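Local coordinates for protein 4-hydroxy-tetrahydrodipicolinate synthase (Aquifex aeolicus, PDB 2EHH) that probably catalyses the condensation of pyruvate with aspartate semialdehyde to 4-hydroxy-tetrahydrodipicolinate, a step of lysine biosynthesis, as a homotetrameric TIM-barrel lyase, at residues 10-15 and 24-29. Residues are numbered along the deposited sequence; the frame is centred on the assembly and turned at random.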
loop_
_atom_site.group_PDB
_atom_site.type_symbol
_atom_site.label_atom_id
_atom_site.label_comp_id
_atom_site.label_asym_id
_atom_site.label_seq_id
_atom_site.Cartn_x
_atom_site.Cartn_y
_atom_site.Cartn_z
ATOM N N ILE A 10 -24.530 -10.418 14.312
ATOM C CA ILE A 10 -25.156 -9.281 13.651
ATOM C C ILE A 10 -26.187 -8.741 14.640
ATOM O O ILE A 10 -26.560 -9.438 15.583
ATOM C CB ILE A 10 -25.931 -9.711 12.387
ATOM C CG1 ILE A 10 -26.953 -10.791 12.759
ATOM C CG2 ILE A 10 -24.967 -10.226 11.330
ATOM C CD1 ILE A 10 -27.948 -11.114 11.658
ATOM N N THR A 11 -26.636 -7.509 14.431
ATOM C CA THR A 11 -27.661 -6.921 15.288
ATOM C C THR A 11 -28.916 -6.751 14.436
ATOM O O THR A 11 -28.976 -5.884 13.561
ATOM C CB THR A 11 -27.242 -5.543 15.837
ATOM O OG1 THR A 11 -26.049 -5.675 16.617
ATOM C CG2 THR A 11 -28.352 -4.965 16.720
ATOM N N PRO A 12 -29.929 -7.603 14.663
ATOM C CA PRO A 12 -31.192 -7.553 13.917
ATOM C C PRO A 12 -31.921 -6.230 14.130
ATOM O O PRO A 12 -31.944 -5.697 15.240
ATOM C CB PRO A 12 -31.982 -8.728 14.494
ATOM C CG PRO A 12 -30.921 -9.673 14.954
ATOM C CD PRO A 12 -29.912 -8.751 15.585
ATOM N N PHE A 13 -32.510 -5.708 13.061
ATOM C CA PHE A 13 -33.260 -4.458 13.120
ATOM C C PHE A 13 -34.668 -4.687 12.580
ATOM O O PHE A 13 -34.878 -5.528 11.709
ATOM C CB PHE A 13 -32.583 -3.372 12.271
ATOM C CG PHE A 13 -31.300 -2.850 12.848
ATOM C CD1 PHE A 13 -30.195 -2.640 12.027
ATOM C CD2 PHE A 13 -31.198 -2.541 14.200
ATOM C CE1 PHE A 13 -29.006 -2.132 12.546
ATOM C CE2 PHE A 13 -30.014 -2.030 14.729
ATOM C CZ PHE A 13 -28.914 -1.825 13.898
ATOM N N LYS A 14 -35.625 -3.933 13.105
ATOM C CA LYS A 14 -37.006 -4.027 12.652
ATOM C C LYS A 14 -37.722 -2.746 13.047
ATOM O O LYS A 14 -37.682 -2.337 14.207
ATOM C CB LYS A 14 -37.711 -5.228 13.281
ATOM C CG LYS A 14 -39.136 -5.426 12.778
ATOM C CD LYS A 14 -39.794 -6.623 13.433
ATOM C CE LYS A 14 -41.221 -6.796 12.950
ATOM N NZ LYS A 14 -41.893 -7.936 13.640
ATOM N N GLU A 15 -38.364 -2.104 12.076
ATOM C CA GLU A 15 -39.085 -0.862 12.346
ATOM C C GLU A 15 -38.092 0.198 12.814
ATOM O O GLU A 15 -38.450 1.093 13.577
ATOM C CB GLU A 15 -40.125 -1.079 13.451
ATOM C CG GLU A 15 -40.856 -2.413 13.397
ATOM C CD GLU A 15 -41.531 -2.760 14.722
ATOM O OE1 GLU A 15 -42.094 -3.872 14.833
ATOM O OE2 GLU A 15 -41.496 -1.923 15.653
ATOM N N GLY A 24 -32.849 -12.648 20.337
ATOM C CA GLY A 24 -33.026 -13.748 21.267
ATOM C C GLY A 24 -32.931 -15.091 20.572
ATOM O O GLY A 24 -32.286 -16.009 21.074
ATOM N N ASN A 25 -33.572 -15.216 19.413
ATOM C CA ASN A 25 -33.535 -16.472 18.673
ATOM C C ASN A 25 -32.141 -16.752 18.121
ATOM O O ASN A 25 -31.730 -17.904 17.990
ATOM C CB ASN A 25 -34.565 -16.446 17.547
ATOM C CG ASN A 25 -35.989 -16.550 18.068
ATOM O OD1 ASN A 25 -36.458 -15.683 18.801
ATOM N ND2 ASN A 25 -36.676 -17.621 17.700
ATOM N N LEU A 26 -31.417 -15.685 17.807
ATOM C CA LEU A 26 -30.058 -15.797 17.291
ATOM C C LEU A 26 -29.196 -16.395 18.408
ATOM O O LEU A 26 -28.341 -17.250 18.167
ATOM C CB LEU A 26 -29.549 -14.404 16.908
ATOM C CG LEU A 26 -29.027 -14.121 15.497
ATOM C CD1 LEU A 26 -29.848 -14.853 14.444
ATOM C CD2 LEU A 26 -29.054 -12.606 15.270
ATOM N N ILE A 27 -29.433 -15.948 19.638
ATOM C CA ILE A 27 -28.678 -16.453 20.775
ATOM C C ILE A 27 -28.940 -17.945 20.987
ATOM O O ILE A 27 -28.008 -18.717 21.198
ATOM C CB ILE A 27 -29.017 -15.661 22.053
ATOM C CG1 ILE A 27 -28.503 -14.225 21.902
ATOM C CG2 ILE A 27 -28.391 -16.326 23.273
ATOM C CD1 ILE A 27 -28.766 -13.327 23.096
ATOM N N GLU A 28 -30.204 -18.346 20.923
ATOM C CA GLU A 28 -30.565 -19.753 21.097
ATOM C C GLU A 28 -29.953 -20.571 19.964
ATOM O O GLU A 28 -29.500 -21.698 20.164
ATOM C CB GLU A 28 -32.089 -19.906 21.086
ATOM C CG GLU A 28 -32.782 -19.121 22.187
ATOM C CD GLU A 28 -32.419 -19.619 23.576
ATOM O OE1 GLU A 28 -32.508 -18.822 24.530
ATOM O OE2 GLU A 28 -32.053 -20.806 23.715
ATOM N N PHE A 29 -29.950 -19.991 18.768
ATOM C CA PHE A 29 -29.383 -20.639 17.591
ATOM C C PHE A 29 -27.947 -21.071 17.888
ATOM O O PHE A 29 -27.551 -22.204 17.601
ATOM C CB PHE A 29 -29.410 -19.660 16.411
ATOM C CG PHE A 29 -28.769 -20.181 15.151
ATOM C CD1 PHE A 29 -29.272 -21.306 14.502
ATOM C CD2 PHE A 29 -27.684 -19.514 14.587
ATOM C CE1 PHE A 29 -28.706 -21.754 13.308
ATOM C CE2 PHE A 29 -27.112 -19.952 13.394
ATOM C CZ PHE A 29 -27.623 -21.073 12.752
#
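Ile10 holds CG1 between its backbone N and its carbonyl carbon (chi1 56°), while Leu26 CG nearly eclipses the CA hydrogen (chi1 -125°), off the staggered positions. The second torsion of Leu26 leaves CD2 as the branch extended away from its own CA, and this branch reaches the loop, where Ile10 CG1 and Leu26 CD2 lie 3.7 Å apart. The two side chains cross at about a right angle, and Ile10 CD1 stays close as well, 4.1 Å from Leu26 CD2. Pro12 meets the same methyl from its ring: the Pro12 CB bond points at the helix, and the CG corner of the Pro12 ring meets Leu26 CD2 end-on at 3.5 Å, tighter than usual carbon contact. Pro12 CD follows at 4.0 Å from Leu26 CD2. One methyl thus carries every close approach, which agrees with the small buried surface of 104 Å². Side chains, not backbones, bridge the gap, since the CA atoms of Ile10 and Leu26 are 8.9 Å apart. In this TIM barrel the contact packs the loop following the first barrel strand, 4-8, on helix 20-31, the chain between them passing through the small antiparallel pair 13-14 and 17-18. Val252 and Cys256 of helix 250-258 also touch Ile10, and the Ile10 side chain lies about 4 Å from that of Thr44, predicted to bind pyruvate. All three touching residues are buried and the touching atoms are all carbon, so the direct contact between the two segments is purely apolar.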